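Local structure of hydrogenase 2 maturation peptidase (Thaumarchaeota archaeon SCGC AB-539-E09, 5TTX) at residues 77-82 and 124-129; 23-28 and 65-70. The protein is probably a maturation endopeptidase that trims the C-terminal tail from the large subunit of a nickel-iron hydrogenase. All blocks are in the same frame, centred on the assembly; numbering follows the deposited sequence.

Contact 1. Residues 77-82 and 124-129; sequences GRLSKS and TLIGCI
Strand 79-82 pairs antiparallel with 124-128 at one margin of the five-stranded mixed sheet, where 79-83 is outermost and runs against the others. Ser80 with Gly127 and Ser82 with Leu125 are the hydrogen-bonded pairs; the straighter bond of the first runs from Gly127 N to Ser80 O (2.8 Å, 165° at the hydrogen), its return from Ser80 N to Gly127 O being more bent at 138°. Beyond the strand ends the loop residues Gly77, Arg78 and Ile129 extend the pairing: Ile129 N gives to Arg78 O (2.9 Å) and Gly77 N to Ile129 O (2.8 Å). Gly77 has a positive phi, which leaves no room for a side chain against the preceding carbonyl O. On one face, Leu79 CD2 rests on Cys128 CB at 3.7 Å. Arg78 and Ile129 run side by side, Arg78 CB against Ile129 CD1 at 3.7 Å. On the other face, Ser82 OG sits between its backbone N and carbonyl carbon (chi1 52°), 3.6 Å from Leu125 CB, and is hydrogen-bonded to NE2 of Gln95 of the second subunit. Helix 141-158 packs on Leu79 and Cys128, joined there by Phe25, while strand 63-69 flanks 122-128 on its other edge.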
# COMPACT_ATOMS: atom_id res chain seq x y z
N GLY A 77 -48.44 -20.99 8.49
CA GLY A 77 -48.27 -21.82 7.31
C GLY A 77 -47.95 -21.06 6.04
O GLY A 77 -47.71 -21.68 5.01
N ARG A 78 -47.98 -19.73 6.06
CA ARG A 78 -47.47 -18.97 4.93
C ARG A 78 -45.97 -19.20 4.77
O ARG A 78 -45.22 -19.25 5.75
CB ARG A 78 -47.78 -17.48 5.14
CG ARG A 78 -47.21 -16.53 4.13
CD ARG A 78 -47.86 -16.67 2.76
NE ARG A 78 -49.31 -16.51 2.80
CZ ARG A 78 -49.97 -15.36 2.96
NH1 ARG A 78 -51.30 -15.38 2.97
NH2 ARG A 78 -49.33 -14.21 3.10
N LEU A 79 -45.53 -19.39 3.53
CA LEU A 79 -44.13 -19.62 3.22
C LEU A 79 -43.53 -18.38 2.58
O LEU A 79 -44.23 -17.61 1.92
CB LEU A 79 -43.93 -20.83 2.28
CG LEU A 79 -44.15 -22.21 2.90
CD1 LEU A 79 -43.88 -23.34 1.85
CD2 LEU A 79 -43.30 -22.40 4.16
N SER A 80 -42.23 -18.21 2.77
CA SER A 80 -41.51 -17.02 2.32
C SER A 80 -40.16 -17.46 1.78
O SER A 80 -39.34 -18.02 2.52
CB SER A 80 -41.31 -16.04 3.48
OG SER A 80 -41.16 -14.74 2.99
N LYS A 81 -39.91 -17.21 0.50
CA LYS A 81 -38.64 -17.59 -0.11
C LYS A 81 -37.83 -16.33 -0.34
O LYS A 81 -38.33 -15.34 -0.87
CB LYS A 81 -38.86 -18.33 -1.44
CG LYS A 81 -37.57 -18.80 -2.12
CD LYS A 81 -37.87 -19.63 -3.36
CE LYS A 81 -38.95 -18.98 -4.21
NZ LYS A 81 -38.37 -18.27 -5.38
N SER A 82 -36.56 -16.36 0.05
CA SER A 82 -35.69 -15.24 -0.19
C SER A 82 -34.32 -15.75 -0.60
O SER A 82 -33.99 -16.94 -0.45
CB SER A 82 -35.57 -14.33 1.05
OG SER A 82 -35.22 -15.08 2.19
N THR A 124 -30.48 -19.82 -0.71
CA THR A 124 -31.93 -19.69 -0.76
C THR A 124 -32.47 -19.95 0.65
O THR A 124 -32.00 -20.85 1.35
CB THR A 124 -32.56 -20.66 -1.77
OG1 THR A 124 -32.27 -20.25 -3.10
CG2 THR A 124 -34.11 -20.73 -1.63
N LEU A 125 -33.44 -19.14 1.08
CA LEU A 125 -33.99 -19.27 2.43
C LEU A 125 -35.50 -19.38 2.29
O LEU A 125 -36.12 -18.57 1.59
CB LEU A 125 -33.62 -18.11 3.35
CG LEU A 125 -32.16 -17.93 3.71
CD1 LEU A 125 -31.52 -16.84 2.82
CD2 LEU A 125 -32.03 -17.58 5.15
N ILE A 126 -36.06 -20.41 2.91
CA ILE A 126 -37.49 -20.65 2.92
C ILE A 126 -37.93 -20.60 4.37
O ILE A 126 -37.57 -21.47 5.19
CB ILE A 126 -37.83 -22.01 2.28
CG1 ILE A 126 -37.51 -21.96 0.77
CG2 ILE A 126 -39.27 -22.37 2.56
CD1 ILE A 126 -37.45 -23.35 0.13
N GLY A 127 -38.69 -19.56 4.72
CA GLY A 127 -39.20 -19.39 6.06
C GLY A 127 -40.68 -19.72 6.08
O GLY A 127 -41.38 -19.54 5.08
N CYS A 128 -41.14 -20.20 7.24
CA CYS A 128 -42.54 -20.54 7.48
C CYS A 128 -43.08 -19.76 8.67
O CYS A 128 -42.46 -19.75 9.74
CB CYS A 128 -42.68 -22.04 7.75
SG CYS A 128 -44.37 -22.50 8.14
N ILE A 129 -44.21 -19.08 8.49
CA ILE A 129 -44.81 -18.38 9.61
C ILE A 129 -45.42 -19.41 10.55
O ILE A 129 -46.25 -20.20 10.11
CB ILE A 129 -45.88 -17.38 9.16
CG1 ILE A 129 -45.26 -16.35 8.22
CG2 ILE A 129 -46.55 -16.72 10.41
CD1 ILE A 129 -46.25 -15.31 7.72

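Contact 2. Residues 23-28 and 65-70; sequences DGFGPR and IFLDSV
Packing comes first where the start of helix 25-34 lies against the C-terminal end of strand 63-69: the Phe25 ring meets Leu67, with Phe25 CE1 4.1 Å from Leu67 CB. CG of Phe25 stands opposite the backbone N (chi1 163°), which carries the ring against the strand. Gly26 brings the backbones close, Gly26 CA 3.7 Å from Leu67 O; the close approach leaves no room, which suits a glycine. Oxygen-to-carbon packing adds two more contacts: Asp68 O approaches the Phe25 ring obliquely, 3.2 Å from Phe25 CD1, and further along Asp23 OD1 lies 3.5 Å from Ser69 CB. The polar link is a water that lies 2.9 Å from Asp23 OD1 and accepts from Ser69 N at 3.0 Å. Asp23 OD2 takes a hydrogen bond from Asn17 N. The Asp68 side chain leaves the backbone away from 23-28, and OD1 forms a salt bridge to NH2 of Arg98 of the second subunit. Within 23-28, Arg28 N bonds to Gly24 O. This helix start against a central parallel strand fits the alpha/beta fold of hydrogenase maturation proteases. Strands 10-15 and 122-128 flank 63-69, and helix 141-158 closes over Phe25 through Val143, Thr147 and Ala150.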
# COMPACT_ATOMS: atom_id res chain seq x y z
N ASP A 23 -41.45 -24.28 15.54
CA ASP A 23 -40.04 -24.09 15.20
C ASP A 23 -39.41 -25.34 14.63
O ASP A 23 -38.29 -25.27 14.11
CB ASP A 23 -39.23 -23.65 16.42
CG ASP A 23 -37.95 -22.92 16.04
OD1 ASP A 23 -38.02 -22.09 15.10
OD2 ASP A 23 -36.88 -23.16 16.67
N GLY A 24 -40.08 -26.48 14.74
CA GLY A 24 -39.62 -27.68 14.07
C GLY A 24 -39.97 -27.77 12.60
O GLY A 24 -39.77 -28.82 12.00
N PHE A 25 -40.50 -26.70 11.99
CA PHE A 25 -40.78 -26.72 10.55
C PHE A 25 -39.58 -27.21 9.72
O PHE A 25 -39.71 -28.14 8.92
CB PHE A 25 -41.21 -25.32 10.09
CG PHE A 25 -41.13 -25.10 8.60
CD1 PHE A 25 -40.07 -24.37 8.03
CD2 PHE A 25 -42.12 -25.60 7.76
CE1 PHE A 25 -40.01 -24.15 6.64
CE2 PHE A 25 -42.07 -25.39 6.37
CZ PHE A 25 -41.04 -24.67 5.81
N GLY A 26 -38.42 -26.58 9.89
CA GLY A 26 -37.27 -26.90 9.06
C GLY A 26 -36.82 -28.36 9.16
O GLY A 26 -36.71 -29.06 8.16
N PRO A 27 -36.53 -28.82 10.39
CA PRO A 27 -36.17 -30.24 10.56
C PRO A 27 -37.23 -31.19 10.08
O PRO A 27 -36.90 -32.29 9.61
CB PRO A 27 -35.96 -30.36 12.08
CG PRO A 27 -35.51 -28.95 12.52
CD PRO A 27 -36.27 -28.00 11.59
N ARG A 28 -38.51 -30.81 10.18
CA ARG A 28 -39.56 -31.70 9.72
C ARG A 28 -39.62 -31.76 8.19
O ARG A 28 -40.01 -32.79 7.63
CB ARG A 28 -40.90 -31.28 10.32
CG ARG A 28 -41.07 -31.63 11.83
CD ARG A 28 -41.34 -33.14 12.06
NE ARG A 28 -42.55 -33.53 11.37
CZ ARG A 28 -43.76 -33.52 11.92
NH1 ARG A 28 -43.92 -33.18 13.21
NH2 ARG A 28 -44.81 -33.86 11.19
N ILE A 65 -29.88 -24.44 0.57
CA ILE A 65 -31.26 -24.05 0.85
C ILE A 65 -31.47 -24.19 2.35
O ILE A 65 -31.29 -25.28 2.91
CB ILE A 65 -32.26 -24.94 0.09
CG1 ILE A 65 -32.01 -24.83 -1.41
CG2 ILE A 65 -33.71 -24.63 0.46
CD1 ILE A 65 -32.97 -25.72 -2.23
N PHE A 66 -31.84 -23.09 3.01
CA PHE A 66 -32.11 -23.07 4.44
C PHE A 66 -33.61 -23.01 4.67
O PHE A 66 -34.32 -22.22 4.02
CB PHE A 66 -31.48 -21.85 5.15
CG PHE A 66 -30.07 -22.07 5.58
CD1 PHE A 66 -29.78 -22.60 6.82
CD2 PHE A 66 -29.01 -21.75 4.72
CE1 PHE A 66 -28.45 -22.83 7.21
CE2 PHE A 66 -27.69 -21.95 5.11
CZ PHE A 66 -27.41 -22.50 6.35
N LEU A 67 -34.09 -23.82 5.61
CA LEU A 67 -35.49 -23.83 6.01
C LEU A 67 -35.57 -23.52 7.50
O LEU A 67 -34.87 -24.14 8.31
CB LEU A 67 -36.14 -25.18 5.69
CG LEU A 67 -36.13 -25.55 4.20
CD1 LEU A 67 -35.65 -26.96 4.11
CD2 LEU A 67 -37.50 -25.45 3.59
N ASP A 68 -36.42 -22.56 7.85
CA ASP A 68 -36.56 -22.19 9.25
C ASP A 68 -37.94 -21.59 9.46
O ASP A 68 -38.74 -21.48 8.53
CB ASP A 68 -35.46 -21.20 9.68
CG ASP A 68 -35.53 -19.86 8.94
OD1 ASP A 68 -36.31 -19.74 7.99
OD2 ASP A 68 -34.80 -18.92 9.32
N SER A 69 -38.19 -21.17 10.69
CA SER A 69 -39.45 -20.55 11.06
C SER A 69 -39.21 -19.05 11.26
O SER A 69 -38.23 -18.66 11.89
CB SER A 69 -40.00 -21.23 12.33
OG SER A 69 -41.17 -20.59 12.81
N VAL A 70 -40.08 -18.23 10.70
CA VAL A 70 -39.91 -16.77 10.71
C VAL A 70 -41.24 -16.11 11.04
O VAL A 70 -42.25 -16.40 10.39
CB VAL A 70 -39.39 -16.23 9.35
CG1 VAL A 70 -37.99 -16.71 9.05
CG2 VAL A 70 -40.33 -16.62 8.22
O HOH W 1 -36.26 -21.82 12.87

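From the N terminus, contact 2 closes first: the chain passes from the start of helix 25-34 through strand 42-48 and helix 54-58 before strand 63-69 returns against that helix. Only then does contact 1 open, at strand 79-83, and it closes after helices 86-98 and 107-116 when strand 122-128 arrives. The two are therefore in series, neither nested nor crossed, with centres about 9 Å apart. Strand 122-128 joins them, lying between 63-69 and 79-83 and probably hydrogen-bonding through Thr124 and Ile126 to Phe66. Together they tie helix 25-34 to the sheet and add its antiparallel margin, and both reach the second subunit.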